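Local coordinates for protein L-glyceraldehyde 3-phosphate reductase (Clostridium beijerinckii, PDB 6HG6) that binds NADPH in a TIM barrel and probably reduces aldehydes such as furfural, as a member of the aldo-keto reductase family, at residues 49-52 against 53-57; 298-301 against 302-306; 208-211 against 212-216; 283-286 against 287-290; 120-123 against 124-128. All blocks are in the same frame, centred on the assembly; numbering follows the deposited sequence.

Interaction 1: residues 49-52 against 53-57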
# COMPACT_ATOMS: atom_id res chain seq x y z
N CYS A 49 -2.28 -0.71 -15.15
CA CYS A 49 -3.02 0.44 -14.57
C CYS A 49 -4.47 0.44 -15.05
O CYS A 49 -5.34 0.62 -14.22
CB CYS A 49 -2.34 1.75 -14.90
SG CYS A 49 -0.78 1.93 -14.00
N PHE A 50 -4.68 0.27 -16.34
CA PHE A 50 -6.01 0.25 -16.96
C PHE A 50 -6.80 -0.90 -16.35
O PHE A 50 -7.99 -0.72 -16.03
CB PHE A 50 -5.91 0.09 -18.48
CG PHE A 50 -5.19 1.21 -19.19
CD1 PHE A 50 -5.07 2.47 -18.64
CD2 PHE A 50 -4.79 1.02 -20.51
CE1 PHE A 50 -4.41 3.49 -19.31
CE2 PHE A 50 -4.18 2.04 -21.20
CZ PHE A 50 -4.01 3.28 -20.61
N THR A 51 -6.19 -2.09 -16.23
CA THR A 51 -6.88 -3.25 -15.63
C THR A 51 -7.28 -2.92 -14.19
O THR A 51 -8.42 -3.17 -13.83
CB THR A 51 -6.02 -4.52 -15.69
OG1 THR A 51 -5.72 -4.72 -17.07
CG2 THR A 51 -6.74 -5.70 -15.11
N ALA A 52 -6.39 -2.31 -13.42
CA ALA A 52 -6.64 -1.96 -12.01
C ALA A 52 -7.87 -1.04 -11.94
O ALA A 52 -8.85 -1.36 -11.24
CB ALA A 52 -5.44 -1.30 -11.42
N PHE A 53 -7.84 0.06 -12.68
CA PHE A 53 -8.92 1.07 -12.64
C PHE A 53 -10.21 0.47 -13.17
O PHE A 53 -11.28 0.77 -12.60
CB PHE A 53 -8.49 2.34 -13.38
CG PHE A 53 -9.43 3.51 -13.21
CD1 PHE A 53 -9.73 3.97 -11.94
CD2 PHE A 53 -9.94 4.18 -14.30
CE1 PHE A 53 -10.62 5.03 -11.75
CE2 PHE A 53 -10.81 5.24 -14.13
CZ PHE A 53 -11.15 5.67 -12.86
N ASP A 54 -10.17 -0.34 -14.22
CA ASP A 54 -11.39 -0.93 -14.81
C ASP A 54 -12.09 -1.83 -13.79
O ASP A 54 -13.27 -2.09 -13.99
CB ASP A 54 -11.08 -1.72 -16.08
CG ASP A 54 -10.88 -0.87 -17.32
OD1 ASP A 54 -11.07 0.34 -17.25
OD2 ASP A 54 -10.62 -1.48 -18.38
N ASN A 55 -11.35 -2.35 -12.80
CA ASN A 55 -11.86 -3.27 -11.74
C ASN A 55 -12.11 -2.51 -10.44
O ASN A 55 -12.30 -3.16 -9.39
CB ASN A 55 -10.90 -4.44 -11.57
CG ASN A 55 -11.04 -5.37 -12.74
OD1 ASN A 55 -10.27 -5.30 -13.71
ND2 ASN A 55 -12.09 -6.14 -12.76
N GLY A 56 -12.10 -1.18 -10.49
CA GLY A 56 -12.46 -0.32 -9.35
C GLY A 56 -11.34 -0.00 -8.42
O GLY A 56 -11.60 0.66 -7.42
N ILE A 57 -10.10 -0.36 -8.76
CA ILE A 57 -8.93 0.04 -7.96
C ILE A 57 -8.64 1.51 -8.27
O ILE A 57 -8.18 1.83 -9.37
CB ILE A 57 -7.71 -0.86 -8.17
CG1 ILE A 57 -8.11 -2.29 -7.82
CG2 ILE A 57 -6.61 -0.36 -7.30
CD1 ILE A 57 -7.07 -3.33 -8.24
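Ile-57 is set against Ala-52 by its first two torsions: CG1 stands beside the backbone N (chi1 -58°) and the chain then runs out extended (chi2 169°), which carries CD1 back to 4.0 Å from Ala-52 CA. The two residues bracket a Schellman motif that ends helix 42-54, the helix of a beta-alpha-beta unit in the TIM barrel. Gly-56, with positive phi, is the C-prime residue: its N bonds Phe-53 O at 3.0 Å, and Ile-57 N reaches Ala-52 O at 3.0 Å. The hydrophobic contact across the turn accompanies this closure, Ala-52 CB lying 4.0 Å from Ile-57 CB. One turn earlier the helix is still regular, with Phe-53 N bonded to Cys-49 O and Asp-54 N to Phe-50 O. Asp-54 CG lies 3.2 Å from Phe-50 O, while OD1 is held by Tyr-3 and Ser-6. Thr-51 and Asn-55 lie side by side and point the same way; Thr-51 OG1 turns back to Glu-47 O, and its methyl side faces helix 302-308. Phe-53 leads away to meet Tyr-88, whereas Ile-57 packs on Ile-28 and Phe-30 of the first barrel strand. At the turn itself Ala-52 O serves two donors that approach from opposite faces of its carbonyl plane: Ile-57 N on one, and Asn-55 N, 3.1 Å away, on the other.

Interaction 2: residues 298-301 against 302-306. With NDP (NADPH dihydro-nicotinamide-adenine-dinucleotide phosphate), chain B.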
# COMPACT_ATOMS: atom_id res chain seq x y z
N GLY A 298 0.71 -6.00 -5.82
CA GLY A 298 1.53 -5.75 -7.01
C GLY A 298 1.09 -6.72 -8.06
O GLY A 298 0.39 -7.68 -7.73
N ALA A 299 1.51 -6.53 -9.30
CA ALA A 299 1.25 -7.47 -10.40
C ALA A 299 2.27 -7.27 -11.51
O ALA A 299 2.74 -6.15 -11.66
CB ALA A 299 -0.13 -7.25 -10.93
N SER A 300 2.62 -8.34 -12.21
CA SER A 300 3.44 -8.31 -13.45
C SER A 300 2.51 -8.47 -14.65
O SER A 300 2.90 -8.13 -15.78
CB SER A 300 4.53 -9.37 -13.45
OG SER A 300 4.00 -10.66 -13.19
N LYS A 301 1.30 -9.00 -14.45
CA LYS A 301 0.38 -9.27 -15.58
C LYS A 301 -1.05 -9.01 -15.11
O LYS A 301 -1.37 -9.16 -13.94
CB LYS A 301 0.67 -10.65 -16.17
CG LYS A 301 0.41 -11.83 -15.25
CD LYS A 301 0.92 -13.14 -15.85
CE LYS A 301 0.53 -14.36 -15.04
NZ LYS A 301 1.30 -15.56 -15.45
N PRO A 302 -1.91 -8.53 -16.04
CA PRO A 302 -3.31 -8.19 -15.74
C PRO A 302 -4.12 -9.31 -15.08
O PRO A 302 -4.89 -9.03 -14.17
CB PRO A 302 -3.92 -7.90 -17.12
CG PRO A 302 -2.71 -7.41 -17.92
CD PRO A 302 -1.59 -8.33 -17.47
N SER A 303 -3.86 -10.56 -15.44
CA SER A 303 -4.62 -11.72 -14.89
C SER A 303 -4.48 -11.73 -13.36
O SER A 303 -5.41 -12.19 -12.70
CB SER A 303 -4.18 -13.03 -15.50
OG SER A 303 -2.80 -13.24 -15.30
N GLN A 304 -3.35 -11.27 -12.80
CA GLN A 304 -3.16 -11.28 -11.33
C GLN A 304 -4.10 -10.28 -10.68
O GLN A 304 -4.64 -10.59 -9.62
CB GLN A 304 -1.72 -11.02 -10.93
CG GLN A 304 -0.83 -12.17 -11.38
CD GLN A 304 0.63 -11.82 -11.28
OE1 GLN A 304 0.99 -10.65 -11.29
NE2 GLN A 304 1.47 -12.85 -11.26
N ILE A 305 -4.31 -9.12 -11.30
CA ILE A 305 -5.27 -8.14 -10.76
C ILE A 305 -6.67 -8.78 -10.77
O ILE A 305 -7.37 -8.73 -9.76
CB ILE A 305 -5.19 -6.85 -11.58
CG1 ILE A 305 -3.79 -6.26 -11.46
CG2 ILE A 305 -6.25 -5.85 -11.13
CD1 ILE A 305 -3.55 -4.99 -12.24
N ILE A 306 -7.07 -9.29 -11.91
CA ILE A 306 -8.43 -9.85 -12.12
C ILE A 306 -8.68 -10.98 -11.11
O ILE A 306 -9.75 -10.99 -10.51
CB ILE A 306 -8.57 -10.25 -13.60
CG1 ILE A 306 -8.56 -8.99 -14.46
CG2 ILE A 306 -9.82 -11.08 -13.82
CD1 ILE A 306 -8.34 -9.21 -15.93
PA NDP B . 2.30 -8.60 -2.86
O1A NDP B . 2.70 -9.22 -1.56
O2A NDP B . 0.88 -8.44 -3.31
O5B NDP B . 3.16 -9.26 -4.06
C5B NDP B . 2.92 -8.83 -5.42
C4B NDP B . 3.52 -9.83 -6.38
O4B NDP B . 2.95 -11.13 -6.07
C3B NDP B . 3.25 -9.61 -7.87
O3B NDP B . 4.20 -8.77 -8.51
C2B NDP B . 3.32 -11.04 -8.39
O2B NDP B . 4.71 -11.37 -8.51
C1B NDP B . 2.68 -11.83 -7.26
N9A NDP B . 1.24 -12.00 -7.34
C8A NDP B . 0.28 -11.02 -7.24
N7A NDP B . -0.95 -11.49 -7.29
C5A NDP B . -0.79 -12.86 -7.44
C6A NDP B . -1.71 -13.91 -7.56
N6A NDP B . -3.03 -13.74 -7.54
N1A NDP B . -1.22 -15.17 -7.68
C2A NDP B . 0.11 -15.34 -7.70
N3A NDP B . 1.08 -14.42 -7.59
C4A NDP B . 0.56 -13.19 -7.46
O3 NDP B . 2.85 -7.08 -2.86
PN NDP B . 4.28 -6.39 -2.98
O1N NDP B . 4.60 -6.28 -4.43
O2N NDP B . 5.27 -7.00 -2.04
O5D NDP B . 3.92 -4.92 -2.42
C5D NDP B . 2.71 -4.28 -2.91
C4D NDP B . 2.86 -2.78 -2.80
O4D NDP B . 3.03 -2.43 -1.41
C3D NDP B . 4.08 -2.16 -3.47
O3D NDP B . 3.87 -2.05 -4.87
C2D NDP B . 4.13 -0.82 -2.73
O2D NDP B . 3.18 0.07 -3.26
C1D NDP B . 3.76 -1.22 -1.30
N1N NDP B . 4.95 -1.43 -0.45
C2N NDP B . 5.23 -0.54 0.56
C3N NDP B . 6.44 -0.52 1.21
C7N NDP B . 6.67 0.49 2.30
O7N NDP B . 5.82 1.37 2.54
N7N NDP B . 7.82 0.41 2.96
C4N NDP B . 7.47 -1.53 0.78
C5N NDP B . 6.99 -2.56 -0.17
C6N NDP B . 5.78 -2.52 -0.66
P2B NDP B . 5.13 -12.40 -9.67
O1X NDP B . 4.19 -12.38 -10.86
O2X NDP B . 6.54 -11.98 -10.05
O3X NDP B . 5.09 -13.74 -8.94
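Ser-300 and Gln-304 grip the same oxygen of the 2'-phosphate of NADPH, at the phosphate-binding end of the cofactor site that follows the last strand of the TIM barrel. Ser-300 OG donates to NDP O1X at 2.9 Å, and Gln-304 NE2 does so at 2.8 Å in a nearly straight bond (168°). The other end of the same amide works on the protein: Gln-304 OE1 accepts from Ser-300 N at 3.0 Å, so the two residues are tied to each other as well as to the phosphate, and the amide is fixed in its rotation. Its chain, extended beyond CG, passes over one face of the adenine, Gln-304 CG lying 4.0 Å from NDP C5A. At the start of the loop, Gly-298 has no side chain beside the pyrophosphate and offers its N to NDP O2A in a weak bond.

The second shell holds this pair in place. Gln-304 N bonds back to Lys-301 O at the entry to helix 302-308, approaching from above the carbonyl plane. Lys-301 runs out extended and crosses Gln-304 at about a right angle, with its CG 3.5 Å from Ser-303 OG. Asn-44 binds Ser-300 O from helix 42-54, while Asn-308 and Glu-307 also bond the cofactor. Beneath the loop, Ala-299 and Ile-305 pack together on Phe-30, with Ala-299 CB 3.8 Å from Ile-305 CG1.

Interaction 3: residues 208-211 against 212-216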
# COMPACT_ATOMS: atom_id res chain seq x y z
N LEU A 208 0.92 -1.17 16.46
CA LEU A 208 0.43 -0.33 15.34
C LEU A 208 -1.03 -0.64 15.04
O LEU A 208 -1.84 0.34 14.91
CB LEU A 208 1.34 -0.47 14.11
CG LEU A 208 1.04 0.46 12.93
CD1 LEU A 208 -0.18 -0.04 12.17
CD2 LEU A 208 0.86 1.92 13.38
N LYS A 209 -1.39 -1.90 14.90
CA LYS A 209 -2.78 -2.23 14.51
C LYS A 209 -3.78 -1.70 15.55
O LYS A 209 -4.76 -1.04 15.13
CB LYS A 209 -2.93 -3.71 14.26
CG LYS A 209 -4.17 -4.13 13.49
CD LYS A 209 -4.17 -5.64 13.27
CE LYS A 209 -5.43 -6.13 12.60
NZ LYS A 209 -5.60 -7.60 12.66
N ARG A 210 -3.49 -1.88 16.83
CA ARG A 210 -4.35 -1.40 17.93
C ARG A 210 -4.32 0.14 18.01
O ARG A 210 -5.39 0.70 18.23
CB ARG A 210 -3.93 -2.05 19.24
CG ARG A 210 -4.65 -1.53 20.48
CD ARG A 210 -4.17 -2.35 21.66
NE ARG A 210 -4.32 -1.74 22.99
CZ ARG A 210 -5.07 -2.19 24.01
NH1 ARG A 210 -5.83 -3.28 23.92
NH2 ARG A 210 -5.04 -1.53 25.16
N ALA A 211 -3.16 0.79 17.91
CA ALA A 211 -3.06 2.26 18.01
C ALA A 211 -3.83 2.89 16.86
O ALA A 211 -4.51 3.88 17.09
CB ALA A 211 -1.62 2.73 18.04
N ALA A 212 -3.73 2.35 15.64
CA ALA A 212 -4.42 2.91 14.46
C ALA A 212 -5.92 2.86 14.73
O ALA A 212 -6.59 3.90 14.62
CB ALA A 212 -4.05 2.18 13.20
N LYS A 213 -6.44 1.70 15.14
CA LYS A 213 -7.87 1.55 15.45
C LYS A 213 -8.27 2.53 16.56
O LYS A 213 -9.26 3.23 16.39
CB LYS A 213 -8.18 0.11 15.87
CG LYS A 213 -9.64 -0.11 16.22
CD LYS A 213 -10.01 -1.53 16.51
CE LYS A 213 -11.52 -1.68 16.63
NZ LYS A 213 -11.89 -3.05 17.03
N GLU A 214 -7.54 2.59 17.67
CA GLU A 214 -7.92 3.42 18.83
C GLU A 214 -7.85 4.91 18.46
O GLU A 214 -8.51 5.66 19.15
CB GLU A 214 -7.07 3.10 20.06
CG GLU A 214 -7.39 1.73 20.66
CD GLU A 214 -6.63 1.30 21.90
OE1 GLU A 214 -7.04 0.30 22.57
OE2 GLU A 214 -5.61 1.94 22.19
N ASN A 215 -7.06 5.31 17.47
CA ASN A 215 -6.89 6.76 17.11
C ASN A 215 -7.63 7.11 15.81
O ASN A 215 -7.42 8.21 15.27
CB ASN A 215 -5.42 7.15 17.08
CG ASN A 215 -4.82 7.11 18.47
OD1 ASN A 215 -4.85 8.13 19.16
ND2 ASN A 215 -4.34 5.95 18.91
N GLY A 216 -8.43 6.19 15.29
CA GLY A 216 -9.22 6.37 14.07
C GLY A 216 -8.39 6.60 12.83
O GLY A 216 -8.86 7.34 11.95
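Ala-211 O takes two donors from one residue, Asn-215, where helix 208-214 comes to its end. The side-chain ND2 meets it at 2.8 Å in an almost straight bond (170°), with the oxygen lying in the amide plane, while the backbone N of Asn-215 reaches the same oxygen at 2.9 Å by a more bent path (131°). The amide can double back because CG stands beside the backbone N of Asn-215 (chi1 -68°). Earlier carbonyls have ordinary helical partners: Leu-208 O receives Ala-212 N, Lys-209 O receives Lys-213 N, and Arg-210 O receives Glu-214 N. Gly-216, with positive phi, is the C-prime residue of a Schellman motif; its N bonds Lys-213 O at 3.3 Å, and Lys-217 N goes to Ala-212 O.

On the solvent side Arg-210 and Glu-214 form a salt bridge one turn apart, with Arg-210 NE 3.4 Å from Glu-214 OE1. The oxygen sits over one face of the guanidinium, displaced toward its rim and well out of its plane, so no N-H points at it. Lys-209 leads the other way, extended to its NZ, which is met by Asp-289 and by Tyr-196 OH. The small Ala-212 faces strands 189-195 and 218-222, and Ala-211 touches helix 172-184.

The chemistry differs at each place: the carbonyl at the helix end is satisfied twice by directed bonds, whereas the exposed Arg-Glu pair is joined by charge without a directed N-H bond and is probably less strictly fixed in orientation.

Interaction 4: residues 283-286 against 287-290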
# COMPACT_ATOMS: atom_id res chain seq x y z
N LEU A 283 -4.87 -12.51 0.87
CA LEU A 283 -5.40 -11.14 0.70
C LEU A 283 -6.64 -10.97 1.59
O LEU A 283 -6.72 -9.97 2.30
CB LEU A 283 -5.75 -10.85 -0.75
CG LEU A 283 -4.58 -10.90 -1.75
CD1 LEU A 283 -5.09 -10.57 -3.14
CD2 LEU A 283 -3.48 -9.95 -1.35
N SER A 284 -7.55 -11.94 1.56
CA SER A 284 -8.78 -11.93 2.40
C SER A 284 -8.39 -11.86 3.88
O SER A 284 -9.04 -11.13 4.62
CB SER A 284 -9.65 -13.09 2.14
OG SER A 284 -10.05 -13.10 0.79
N TRP A 285 -7.37 -12.59 4.30
CA TRP A 285 -7.00 -12.64 5.73
C TRP A 285 -6.54 -11.26 6.20
O TRP A 285 -6.92 -10.81 7.30
CB TRP A 285 -5.97 -13.76 5.94
CG TRP A 285 -5.56 -13.90 7.36
CD1 TRP A 285 -6.08 -14.77 8.26
CD2 TRP A 285 -4.55 -13.15 8.06
NE1 TRP A 285 -5.46 -14.61 9.46
CE2 TRP A 285 -4.53 -13.65 9.38
CE3 TRP A 285 -3.65 -12.15 7.71
CZ2 TRP A 285 -3.68 -13.14 10.36
CZ3 TRP A 285 -2.81 -11.66 8.68
CH2 TRP A 285 -2.80 -12.16 9.97
N VAL A 286 -5.70 -10.58 5.43
CA VAL A 286 -5.21 -9.25 5.83
C VAL A 286 -6.38 -8.28 6.05
O VAL A 286 -6.23 -7.37 6.88
CB VAL A 286 -4.20 -8.76 4.78
CG1 VAL A 286 -4.02 -7.30 4.84
CG2 VAL A 286 -2.89 -9.49 4.93
N LEU A 287 -7.47 -8.44 5.32
CA LEU A 287 -8.68 -7.56 5.39
C LEU A 287 -9.71 -8.04 6.41
O LEU A 287 -10.80 -7.45 6.48
CB LEU A 287 -9.35 -7.53 4.01
CG LEU A 287 -8.60 -6.72 2.94
CD1 LEU A 287 -9.23 -6.96 1.59
CD2 LEU A 287 -8.54 -5.24 3.25
N LYS A 288 -9.46 -9.11 7.15
CA LYS A 288 -10.54 -9.70 7.97
C LYS A 288 -11.05 -8.71 9.03
O LYS A 288 -12.23 -8.83 9.41
CB LYS A 288 -10.09 -11.03 8.57
CG LYS A 288 -9.07 -10.98 9.69
CD LYS A 288 -8.58 -12.39 9.99
CE LYS A 288 -7.84 -12.57 11.29
NZ LYS A 288 -7.03 -11.43 11.70
N ASP A 289 -10.15 -7.95 9.62
CA ASP A 289 -10.44 -6.98 10.71
C ASP A 289 -10.72 -5.60 10.11
O ASP A 289 -9.98 -5.13 9.25
CB ASP A 289 -9.31 -6.96 11.73
CG ASP A 289 -9.07 -8.31 12.39
OD1 ASP A 289 -10.07 -8.99 12.79
OD2 ASP A 289 -7.91 -8.72 12.42
N SER A 290 -11.76 -4.93 10.60
CA SER A 290 -12.20 -3.62 10.05
C SER A 290 -11.10 -2.57 10.13
O SER A 290 -11.13 -1.63 9.28
CB SER A 290 -13.46 -3.14 10.78
OG SER A 290 -13.17 -2.92 12.15
O HOH W 1 -5.73 -10.09 9.68
O HOH W 2 -7.11 -7.69 9.45
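Leu-287 opens the turn that takes the chain off the end of helix 278-286 toward the last strand of the TIM barrel, and its N makes only weak bonds back to the helix, to Leu-283 O at 3.5 Å and to Ser-284 O at 3.2 Å. The split between two carbonyls marks the loss of regular helical spacing. Its side chain lies over the same carbonyls, with CG near Leu-283 O, and reaches Val-295 of the coming strand.

Lys-288 follows, its N bonded to Trp-285 O at 3.1 Å from well above the carbonyl plane. Its CG lies between the backbone N and the carbonyl carbon (chi1 72°), which sends the chain along the indole rather than away from it; the two side chains run side by side in the same direction. Lys-288 CD sits over the face of the five-membered ring in a CH-pi contact, 4.0 Å from its centroid. After the bend at the last torsion, NZ stands off-centre near the six-membered ring in a cation-pi contact, 32° from the ring normal. The indole also packs on Leu-322 and Ile-325 of helix 319-329 and meets the Tyr-196 ring.

Asp-289 supplies the counter-charge: its OD2, which has a second lysine partner, meets Lys-288 NZ at 2.9 Å on the syn side but tilted out of the carboxylate plane. Two waters extend the network. One joins Val-286 O to Asp-289 N and OD2; the other donates to Trp-285 O and accepts from Lys-288 NZ, 2.8 Å from each.

Interaction 5: residues 120-123 against 124-128. With EDO (1,2-ethanediol), chain J.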
# COMPACT_ATOMS: atom_id res chain seq x y z
N LEU A 120 9.48 15.72 -2.31
CA LEU A 120 8.09 15.92 -2.79
C LEU A 120 8.09 16.74 -4.07
O LEU A 120 7.36 16.42 -4.94
CB LEU A 120 7.25 16.60 -1.72
CG LEU A 120 5.82 16.89 -2.12
CD1 LEU A 120 5.03 15.67 -2.52
CD2 LEU A 120 5.14 17.64 -0.99
N ASP A 121 8.88 17.80 -4.16
CA ASP A 121 8.93 18.60 -5.39
C ASP A 121 9.39 17.72 -6.56
O ASP A 121 8.84 17.86 -7.69
CB ASP A 121 9.85 19.80 -5.18
CG ASP A 121 9.27 20.92 -4.36
OD1 ASP A 121 8.05 20.85 -4.07
OD2 ASP A 121 10.07 21.88 -3.98
N GLN A 122 10.40 16.91 -6.34
CA GLN A 122 10.89 16.00 -7.42
C GLN A 122 9.76 15.05 -7.83
O GLN A 122 9.59 14.87 -9.06
CB GLN A 122 12.07 15.15 -7.00
CG GLN A 122 13.38 15.88 -6.77
CD GLN A 122 14.50 14.90 -6.45
OE1 GLN A 122 14.36 13.65 -6.50
NE2 GLN A 122 15.68 15.46 -6.18
N SER A 123 9.04 14.46 -6.85
CA SER A 123 7.94 13.50 -7.13
C SER A 123 6.85 14.15 -7.96
O SER A 123 6.38 13.56 -8.93
CB SER A 123 7.36 12.96 -5.88
OG SER A 123 8.29 12.09 -5.26
N LEU A 124 6.46 15.37 -7.61
CA LEU A 124 5.40 16.06 -8.35
C LEU A 124 5.85 16.34 -9.78
O LEU A 124 5.01 16.22 -10.71
CB LEU A 124 5.01 17.34 -7.61
CG LEU A 124 4.38 17.12 -6.24
CD1 LEU A 124 4.15 18.49 -5.56
CD2 LEU A 124 3.05 16.36 -6.37
N LYS A 125 7.13 16.65 -9.95
CA LYS A 125 7.67 16.96 -11.30
C LYS A 125 7.69 15.68 -12.13
O LYS A 125 7.24 15.71 -13.26
CB LYS A 125 9.04 17.62 -11.18
CG LYS A 125 9.67 18.00 -12.51
CD LYS A 125 11.00 18.70 -12.35
CE LYS A 125 11.81 18.72 -13.63
NZ LYS A 125 11.23 19.69 -14.58
N ARG A 126 8.15 14.57 -11.56
CA ARG A 126 8.21 13.27 -12.28
C ARG A 126 6.80 12.78 -12.64
O ARG A 126 6.59 12.31 -13.75
CB ARG A 126 8.92 12.24 -11.41
CG ARG A 126 10.44 12.37 -11.46
CD ARG A 126 11.17 11.18 -10.84
NE ARG A 126 10.84 11.10 -9.46
CZ ARG A 126 11.57 11.58 -8.45
NH1 ARG A 126 12.73 12.16 -8.68
NH2 ARG A 126 11.10 11.50 -7.22
N MET A 127 5.84 12.98 -11.76
CA MET A 127 4.46 12.48 -12.02
C MET A 127 3.63 13.50 -12.80
O MET A 127 2.54 13.13 -13.29
CB MET A 127 3.75 12.08 -10.73
CG MET A 127 4.41 10.85 -10.12
SD MET A 127 3.41 10.13 -8.81
CE MET A 127 3.88 11.16 -7.42
N GLY A 128 4.10 14.74 -12.94
CA GLY A 128 3.35 15.80 -13.63
C GLY A 128 2.09 16.19 -12.86
O GLY A 128 1.10 16.50 -13.51
C1 EDO J . 9.68 23.22 -1.56
O1 EDO J . 9.11 23.91 -2.67
C2 EDO J . 9.38 23.85 -0.27
O2 EDO J . 10.25 24.93 0.05
O HOH W 3 12.64 12.20 -4.89
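Arg-126 folds its guanidinium back over the helix backbone, so that Gln-122 O lies beneath the centre of one face. A bend at the third torsion (chi3 -62°) turns the group this way. Gln-122 runs beside it and points the same way: Arg-126 NH1 donates to Gln-122 OE1 at 3.1 Å, nearly straight (168°) and with the oxygen at the guanidinium edge, although the amide and guanidinium planes stand almost perpendicular (89°). A water links the same OE1, 2.8 Å away, to Arg-126 NH2. The stronger partner of NH2 is Glu-74, which also accepts from Ser-123 OG, so one carboxylate helps to place both residues. On the other flank Leu-120 CD1 packs 4.0 Å from Leu-124 CG, the two chains crossing at a slant. Gly-128, with positive phi, is the C-prime residue of a Schellman motif in which Leu-129 N returns to Leu-124 O. All this lies at the end of helix 113-127 in a beta-alpha-beta unit of the barrel: Leu-120, Leu-124 and Met-127 rest on strand 132-137, Ser-123 and Met-127 on strand 93-98, and Arg-126 and Met-127 meet helix 72-85.

How the interactions relate
Interactions 1 and 2 touch, their centres about 10 Å apart: Thr-51 CG2 lies 3.8 Å from Ile-306 CG1, and Ile-57 CD1 3.9 Å from Ile-305 CG2. Helix 42-54 thus backs the helix whose Gln-304 binds the NADPH phosphate in interaction 2. Interactions 3 and 4 meet through a salt bridge, Lys-209 NZ to Asp-289 OD2 at 2.6 Å, which brings Lys-209 NZ and Lys-288 NZ round one carboxylate. Interaction 4 also borders the cofactor site, the Leu-283 side chain being about 5 Å from NADPH. Interaction 5 stands apart, about 23 Å from interaction 1 between centres. Interactions 1, 3 and 5 each end a barrel helix with a Schellman glycine.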